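Local coordinates for CymD (Pseudomonas putida, PDB 6Z34), which forms an outer-membrane beta-barrel channel of the FadL family that probably takes up monoaromatic hydrocarbons by lateral diffusion, at residues R93-D104 / I135-Q146; M30-Q39 / G221-Q229. All coordinates share one frame; numbering follows the deposited sequence.

How the contacts relate
Both contacts involve the barrel wall of a FadL-type channel and lie on the same side of the chain's centre, their centres about 10 Å apart. Contact 1 pairs two wall strands along their backbones, with one face turned to the surface and the other buried; contact 2 is largely buried and joins the 30-39 segment, probably part of the N-terminal plug inside the barrel as in other FadL-family channels, to wall strand 221-229. The two meet where M30 and P34 of the inner segment pack on S142 and A144. Regular main-chain bonds dominate contact 1, whereas contact 2 relies on side chains reaching backbone carbonyls. Arginines R138 and R223, one from each contact, share D158 as a partner.

Contact 1. Residues R93-D104 / I135-Q146; sequences RYALGVGAFASD and IVLRIPFSAAYQ
Backbone hydrogen bonds join R93-D104 to I135-Q146 as antiparallel neighbours, with strand axes 4.5 Å apart at closest approach. Paired bonds link A95 with A144, G97 with S142, F101 with R138 and S103 with V136; R138 N to F101 O, at 2.7 Å, is almost straight (177°). The regularity falters at P140, which has no N-H to give: G99 N reaches P140 O only weakly, at 3.4 Å, and P140 CD rests against G99 O. At the R93/Q146 end, R93 NE donates to Q146 O over 3.2 Å, tilted from the guanidinium plane, while its NH2 turns to V147 O.

Aromatic contact is concentrated at Y94 and Y145. With CG of Y145 anti to the backbone N (chi1 180°), its ring swings towards the partner strand and sets CD1 over the centre of one Y94 face, 3.5 Å from Y94 CZ; the ring planes are 52° apart, neither stacked nor perpendicular.

Apolar contacts occupy both faces. On the surface side V98 CG2 lies 4.1 Å from F141 CD2, the two side chains pointing the same way, and L137 CD1 touches A100 and A102. On the buried side F101 CE1 meets P140 CG at 3.8 Å.

In the barrel wall, strand 80-91 flanks 93-104 and strand 151-171 flanks 135-146, while M30, M31 and P34 pack against the inner face at F101 and S142.

Contact 2. Residues M30-Q39 / G221-Q229; sequences MMLNPATLTQ and GGRLGLTYQ
A chi1 of 56° puts CG of R223 between its backbone N and carbonyl carbon, and a bend at chi3 carries the guanidinium along the inner segment to M30 and M31. N33 instead has CG anti to its backbone N (chi1 -178°), which directs the amide at the strand.

R223 NH1 makes a weak bond of 3.0 Å to M30 O, and M31 CE sits over one guanidinium face, 3.6 Å from R223 NH2. The aliphatic part of the arginine passes obliquely by P34, with CG 3.7 Å from P34 CD.

N33 ND2 donates to L226 O at 3.0 Å; the acceptor lies near the amide plane, but the donor stands well above the plane of the L226 carbonyl. ND2 also bonds to A21 O. On the other branch, OD1 closes an Asx turn by accepting from A35 N and rests 3.3 Å from G225 CA, where glycine allows the close approach. A35 CB packs 3.6 Å from L226 CA, and T227 CG2 touches both A35 and N33. A water donates to A35 O and Q39 OE1.

D158 meets the buried R223 charge in a salt bridge, and R223 NE donates to N241 OD1. R138 NH2, also bonded to T244, shares D158, so charge balance here probably depends on that carboxylate. Polar groups thus fasten the probable N-terminal plug, a FadL-family feature, to the wall.

Contact 1. Residues R93-D104 / I135-Q146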
# COMPACT_ATOMS: atom_id res chain seq x y z
N ARG A 93 15.23 -25.05 -10.04
CA ARG A 93 15.38 -24.43 -8.72
C ARG A 93 15.04 -22.95 -8.70
O ARG A 93 15.09 -22.34 -7.63
CB ARG A 93 16.82 -24.58 -8.22
CG ARG A 93 17.25 -26.01 -7.92
CD ARG A 93 18.78 -26.11 -7.83
NE ARG A 93 19.26 -26.31 -6.47
CZ ARG A 93 19.64 -27.47 -5.97
NH1 ARG A 93 19.60 -28.56 -6.70
NH2 ARG A 93 20.07 -27.54 -4.72
N TYR A 94 14.72 -22.35 -9.84
CA TYR A 94 14.56 -20.91 -9.93
C TYR A 94 13.11 -20.56 -10.16
O TYR A 94 12.34 -21.33 -10.75
CB TYR A 94 15.40 -20.30 -11.06
CG TYR A 94 16.90 -20.31 -10.82
CD1 TYR A 94 17.66 -21.45 -11.08
CD2 TYR A 94 17.55 -19.18 -10.36
CE1 TYR A 94 19.04 -21.45 -10.88
CE2 TYR A 94 18.91 -19.16 -10.15
CZ TYR A 94 19.65 -20.29 -10.40
OH TYR A 94 21.02 -20.25 -10.20
N ALA A 95 12.74 -19.37 -9.68
CA ALA A 95 11.53 -18.68 -10.06
C ALA A 95 11.92 -17.28 -10.50
O ALA A 95 12.79 -16.67 -9.88
CB ALA A 95 10.54 -18.59 -8.92
N LEU A 96 11.31 -16.81 -11.60
CA LEU A 96 11.49 -15.46 -12.12
C LEU A 96 10.12 -14.84 -12.27
O LEU A 96 9.18 -15.48 -12.76
CB LEU A 96 12.18 -15.43 -13.47
CG LEU A 96 13.53 -16.15 -13.53
CD1 LEU A 96 13.95 -16.30 -15.00
CD2 LEU A 96 14.56 -15.41 -12.72
N GLY A 97 10.00 -13.59 -11.86
CA GLY A 97 8.71 -12.94 -11.83
C GLY A 97 8.81 -11.48 -12.17
O GLY A 97 9.83 -10.83 -11.92
N VAL A 98 7.73 -10.96 -12.72
CA VAL A 98 7.53 -9.53 -12.85
C VAL A 98 6.03 -9.29 -12.72
O VAL A 98 5.22 -10.18 -12.98
CB VAL A 98 8.09 -9.00 -14.20
CG1 VAL A 98 7.35 -9.63 -15.34
CG2 VAL A 98 8.00 -7.46 -14.27
N GLY A 99 5.66 -8.09 -12.31
CA GLY A 99 4.25 -7.77 -12.24
C GLY A 99 4.01 -6.28 -12.05
O GLY A 99 4.93 -5.46 -12.09
N ALA A 100 2.74 -5.95 -11.87
CA ALA A 100 2.33 -4.58 -11.61
C ALA A 100 1.23 -4.64 -10.58
O ALA A 100 0.17 -5.23 -10.84
CB ALA A 100 1.85 -3.87 -12.88
N PHE A 101 1.50 -4.06 -9.41
CA PHE A 101 0.63 -4.11 -8.25
C PHE A 101 0.28 -2.68 -7.86
O PHE A 101 1.16 -1.88 -7.55
CB PHE A 101 1.30 -4.84 -7.09
CG PHE A 101 1.57 -6.28 -7.35
CD1 PHE A 101 2.69 -6.68 -8.07
CD2 PHE A 101 0.70 -7.26 -6.89
CE1 PHE A 101 2.93 -8.03 -8.33
CE2 PHE A 101 0.95 -8.62 -7.15
CZ PHE A 101 2.06 -8.99 -7.87
N ALA A 102 -1.01 -2.37 -7.88
CA ALA A 102 -1.50 -1.03 -7.66
C ALA A 102 -2.24 -0.97 -6.33
O ALA A 102 -2.86 -1.95 -5.91
CB ALA A 102 -2.42 -0.59 -8.80
N SER A 103 -2.14 0.17 -5.68
CA SER A 103 -2.96 0.46 -4.51
C SER A 103 -3.54 1.86 -4.65
O SER A 103 -2.89 2.77 -5.18
CB SER A 103 -2.15 0.33 -3.20
OG SER A 103 -1.27 1.41 -3.00
N ASP A 104 -4.78 2.00 -4.17
CA ASP A 104 -5.59 3.20 -4.31
C ASP A 104 -6.35 3.41 -3.01
O ASP A 104 -6.83 2.44 -2.41
CB ASP A 104 -6.58 3.05 -5.48
CG ASP A 104 -6.95 4.37 -6.13
OD1 ASP A 104 -6.62 5.44 -5.58
OD2 ASP A 104 -7.61 4.33 -7.20
N ILE A 135 -1.88 7.00 -4.83
CA ILE A 135 -1.79 5.91 -5.78
C ILE A 135 -0.35 5.43 -5.78
O ILE A 135 0.56 6.24 -6.00
CB ILE A 135 -2.22 6.36 -7.19
CG1 ILE A 135 -3.67 6.84 -7.19
CG2 ILE A 135 -2.01 5.23 -8.20
CD1 ILE A 135 -4.03 7.65 -8.40
N VAL A 136 -0.15 4.13 -5.53
CA VAL A 136 1.18 3.53 -5.63
C VAL A 136 1.10 2.33 -6.57
O VAL A 136 0.33 1.38 -6.33
CB VAL A 136 1.73 3.11 -4.26
CG1 VAL A 136 3.12 2.45 -4.40
CG2 VAL A 136 1.79 4.32 -3.31
N LEU A 137 1.86 2.38 -7.65
CA LEU A 137 2.01 1.28 -8.57
C LEU A 137 3.40 0.71 -8.38
O LEU A 137 4.40 1.41 -8.61
CB LEU A 137 1.81 1.74 -10.02
CG LEU A 137 2.03 0.61 -11.04
CD1 LEU A 137 0.91 -0.42 -10.95
CD2 LEU A 137 2.15 1.18 -12.43
N ARG A 138 3.49 -0.55 -7.96
CA ARG A 138 4.77 -1.21 -7.73
C ARG A 138 5.00 -2.26 -8.82
O ARG A 138 4.12 -3.08 -9.11
CB ARG A 138 4.84 -1.81 -6.32
CG ARG A 138 4.31 -0.82 -5.27
CD ARG A 138 4.55 -1.26 -3.81
NE ARG A 138 5.97 -1.33 -3.52
CZ ARG A 138 6.60 -0.64 -2.58
NH1 ARG A 138 5.93 0.20 -1.77
NH2 ARG A 138 7.93 -0.80 -2.46
N ILE A 139 6.16 -2.18 -9.46
CA ILE A 139 6.48 -3.06 -10.57
C ILE A 139 7.68 -3.89 -10.15
O ILE A 139 8.82 -3.45 -10.35
CB ILE A 139 6.76 -2.28 -11.86
CG1 ILE A 139 5.58 -1.37 -12.20
CG2 ILE A 139 7.09 -3.25 -13.01
CD1 ILE A 139 5.84 -0.45 -13.41
N PRO A 140 7.47 -5.07 -9.56
CA PRO A 140 8.60 -5.87 -9.08
C PRO A 140 9.31 -6.61 -10.19
O PRO A 140 8.71 -7.03 -11.18
CB PRO A 140 7.93 -6.87 -8.13
CG PRO A 140 6.57 -7.05 -8.73
CD PRO A 140 6.18 -5.67 -9.20
N PHE A 141 10.62 -6.75 -10.01
CA PHE A 141 11.44 -7.69 -10.76
C PHE A 141 11.98 -8.66 -9.73
O PHE A 141 12.72 -8.25 -8.82
CB PHE A 141 12.55 -7.00 -11.55
CG PHE A 141 12.04 -5.89 -12.44
CD1 PHE A 141 11.74 -4.63 -11.91
CD2 PHE A 141 11.82 -6.10 -13.79
CE1 PHE A 141 11.25 -3.62 -12.71
CE2 PHE A 141 11.33 -5.09 -14.60
CZ PHE A 141 11.04 -3.84 -14.05
N SER A 142 11.56 -9.92 -9.81
CA SER A 142 11.66 -10.83 -8.69
C SER A 142 12.30 -12.13 -9.14
O SER A 142 12.14 -12.57 -10.29
CB SER A 142 10.30 -11.12 -8.08
OG SER A 142 10.42 -11.72 -6.80
N ALA A 143 13.03 -12.75 -8.21
CA ALA A 143 13.68 -14.02 -8.46
C ALA A 143 13.73 -14.80 -7.16
O ALA A 143 13.75 -14.21 -6.07
CB ALA A 143 15.10 -13.83 -9.02
N ALA A 144 13.75 -16.13 -7.26
CA ALA A 144 13.83 -16.96 -6.08
C ALA A 144 14.59 -18.23 -6.43
O ALA A 144 14.69 -18.63 -7.60
CB ALA A 144 12.44 -17.28 -5.52
N TYR A 145 15.16 -18.86 -5.40
CA TYR A 145 16.08 -19.97 -5.61
C TYR A 145 15.96 -20.93 -4.44
O TYR A 145 15.96 -20.50 -3.28
CB TYR A 145 17.52 -19.46 -5.76
CG TYR A 145 18.55 -20.56 -5.99
CD1 TYR A 145 18.63 -21.23 -7.21
CD2 TYR A 145 19.44 -20.93 -4.98
CE1 TYR A 145 19.58 -22.23 -7.42
CE2 TYR A 145 20.39 -21.93 -5.17
CZ TYR A 145 20.45 -22.58 -6.39
OH TYR A 145 21.39 -23.57 -6.61
N GLN A 146 15.86 -22.23 -4.76
CA GLN A 146 15.92 -23.30 -3.76
C GLN A 146 17.38 -23.62 -3.52
O GLN A 146 18.02 -24.28 -4.34
CB GLN A 146 15.18 -24.55 -4.23
CG GLN A 146 13.69 -24.53 -4.04
CD GLN A 146 13.03 -25.74 -4.68
OE1 GLN A 146 13.51 -26.24 -5.69
NE2 GLN A 146 11.94 -26.21 -4.09

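Contact 2. Residues M30-Q39 / G221-Q229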
# COMPACT_ATOMS: atom_id res chain seq x y z
N MET A 30 5.86 -12.28 -4.88
CA MET A 30 6.65 -11.17 -5.40
C MET A 30 6.59 -9.93 -4.50
O MET A 30 7.58 -9.19 -4.37
CB MET A 30 6.15 -10.79 -6.81
CG MET A 30 6.91 -11.42 -7.93
SD MET A 30 6.40 -10.99 -9.60
CE MET A 30 4.64 -11.25 -9.55
N MET A 31 5.43 -9.68 -3.91
CA MET A 31 5.21 -8.48 -3.13
C MET A 31 5.13 -8.76 -1.64
O MET A 31 4.79 -7.86 -0.88
CB MET A 31 3.93 -7.77 -3.57
CG MET A 31 4.00 -7.17 -4.97
SD MET A 31 5.22 -5.83 -5.13
CE MET A 31 4.85 -4.87 -3.70
N LEU A 32 5.40 -9.99 -1.21
CA LEU A 32 5.41 -10.28 0.22
C LEU A 32 6.74 -10.92 0.56
O LEU A 32 7.74 -10.22 0.82
CB LEU A 32 4.24 -11.16 0.64
CG LEU A 32 3.86 -10.92 2.11
CD1 LEU A 32 2.36 -11.07 2.30
CD2 LEU A 32 4.61 -11.82 3.09
N ASN A 33 6.79 -12.25 0.51
CA ASN A 33 8.07 -12.95 0.65
C ASN A 33 8.32 -13.68 -0.66
O ASN A 33 7.72 -14.75 -0.91
CB ASN A 33 8.08 -13.90 1.85
CG ASN A 33 9.44 -14.61 2.03
OD1 ASN A 33 10.43 -14.29 1.33
ND2 ASN A 33 9.49 -15.56 2.96
N PRO A 34 9.16 -13.14 -1.52
CA PRO A 34 9.42 -13.79 -2.81
C PRO A 34 10.03 -15.18 -2.68
O PRO A 34 9.97 -15.95 -3.64
CB PRO A 34 10.36 -12.82 -3.53
CG PRO A 34 10.79 -11.81 -2.50
CD PRO A 34 9.75 -11.79 -1.44
N ALA A 35 10.59 -15.55 -1.52
CA ALA A 35 11.08 -16.91 -1.37
C ALA A 35 9.96 -17.93 -1.53
O ALA A 35 10.22 -19.07 -1.92
CB ALA A 35 11.76 -17.10 -0.01
N THR A 36 8.70 -17.52 -1.30
CA THR A 36 7.61 -18.49 -1.40
C THR A 36 7.31 -18.89 -2.84
O THR A 36 6.58 -19.86 -3.05
CB THR A 36 6.32 -17.98 -0.75
OG1 THR A 36 5.92 -16.75 -1.36
CG2 THR A 36 6.49 -17.82 0.81
N LEU A 37 7.84 -18.15 -3.82
CA LEU A 37 7.61 -18.50 -5.21
C LEU A 37 8.19 -19.85 -5.58
O LEU A 37 7.69 -20.48 -6.51
CB LEU A 37 8.21 -17.43 -6.12
CG LEU A 37 7.63 -16.05 -5.91
CD1 LEU A 37 8.48 -15.04 -6.66
CD2 LEU A 37 6.17 -16.05 -6.35
N THR A 38 9.22 -20.34 -4.87
CA THR A 38 9.69 -21.70 -5.13
C THR A 38 8.65 -22.76 -4.80
O THR A 38 8.81 -23.90 -5.23
CB THR A 38 11.01 -22.00 -4.37
OG1 THR A 38 10.82 -21.90 -2.95
CG2 THR A 38 12.08 -21.04 -4.81
N GLN A 39 7.57 -22.40 -4.07
CA GLN A 39 6.46 -23.32 -3.80
C GLN A 39 5.57 -23.54 -5.02
O GLN A 39 4.83 -24.53 -5.07
CB GLN A 39 5.61 -22.79 -2.64
CG GLN A 39 5.80 -23.45 -1.30
CD GLN A 39 7.11 -23.09 -0.65
OE1 GLN A 39 7.25 -22.00 -0.08
NE2 GLN A 39 8.08 -24.00 -0.72
N GLY A 221 11.97 0.51 -4.63
CA GLY A 221 11.85 -0.27 -3.41
C GLY A 221 12.30 -1.72 -3.58
O GLY A 221 12.97 -2.06 -4.56
N GLY A 222 11.94 -2.58 -2.64
CA GLY A 222 12.34 -3.97 -2.77
C GLY A 222 12.22 -4.69 -1.44
O GLY A 222 11.88 -4.10 -0.41
N ARG A 223 12.50 -6.00 -1.51
CA ARG A 223 12.42 -6.89 -0.37
C ARG A 223 13.39 -8.05 -0.55
O ARG A 223 13.79 -8.38 -1.66
CB ARG A 223 10.98 -7.41 -0.17
CG ARG A 223 10.36 -8.12 -1.37
CD ARG A 223 8.86 -8.01 -1.34
NE ARG A 223 8.52 -6.60 -1.31
CZ ARG A 223 8.41 -5.87 -2.41
NH1 ARG A 223 8.56 -6.44 -3.60
NH2 ARG A 223 8.16 -4.56 -2.31
N LEU A 224 13.76 -8.66 0.58
CA LEU A 224 14.72 -9.75 0.65
C LEU A 224 14.25 -10.72 1.72
O LEU A 224 14.16 -10.34 2.89
CB LEU A 224 16.13 -9.24 0.98
CG LEU A 224 17.19 -10.35 1.11
CD1 LEU A 224 17.30 -11.24 -0.18
CD2 LEU A 224 18.54 -9.77 1.51
N GLY A 225 13.93 -11.97 1.34
CA GLY A 225 13.32 -12.90 2.27
C GLY A 225 13.86 -14.30 2.10
O GLY A 225 14.63 -14.59 1.18
N LEU A 226 13.45 -15.18 3.02
CA LEU A 226 13.80 -16.60 2.94
C LEU A 226 12.68 -17.42 3.56
O LEU A 226 11.84 -16.91 4.29
CB LEU A 226 15.14 -16.91 3.62
CG LEU A 226 15.24 -16.72 5.14
CD1 LEU A 226 14.85 -17.98 5.90
CD2 LEU A 226 16.64 -16.30 5.54
N THR A 227 12.65 -18.72 3.21
CA THR A 227 11.81 -19.68 3.91
C THR A 227 12.66 -20.87 4.29
O THR A 227 13.65 -21.19 3.62
CB THR A 227 10.61 -20.14 3.09
OG1 THR A 227 11.05 -20.91 1.97
CG2 THR A 227 9.82 -18.97 2.58
N TYR A 228 12.29 -21.51 5.38
CA TYR A 228 13.03 -22.66 5.90
C TYR A 228 12.04 -23.71 6.37
O TYR A 228 11.23 -23.43 7.26
CB TYR A 228 13.98 -22.27 7.03
CG TYR A 228 14.97 -23.37 7.37
CD1 TYR A 228 16.08 -23.60 6.56
CD2 TYR A 228 14.78 -24.19 8.48
CE1 TYR A 228 16.98 -24.59 6.85
CE2 TYR A 228 15.69 -25.20 8.78
CZ TYR A 228 16.79 -25.40 7.97
OH TYR A 228 17.70 -26.39 8.25
N GLN A 229 12.11 -24.89 5.77
CA GLN A 229 11.28 -26.03 6.19
C GLN A 229 12.02 -26.75 7.30
O GLN A 229 12.80 -27.67 7.04
CB GLN A 229 11.00 -26.97 5.03
CG GLN A 229 9.98 -28.03 5.38
CD GLN A 229 8.57 -27.55 5.14
OE1 GLN A 229 8.26 -27.02 4.08
NE2 GLN A 229 7.70 -27.72 6.14
O HOH W 1 9.73 -21.33 -0.00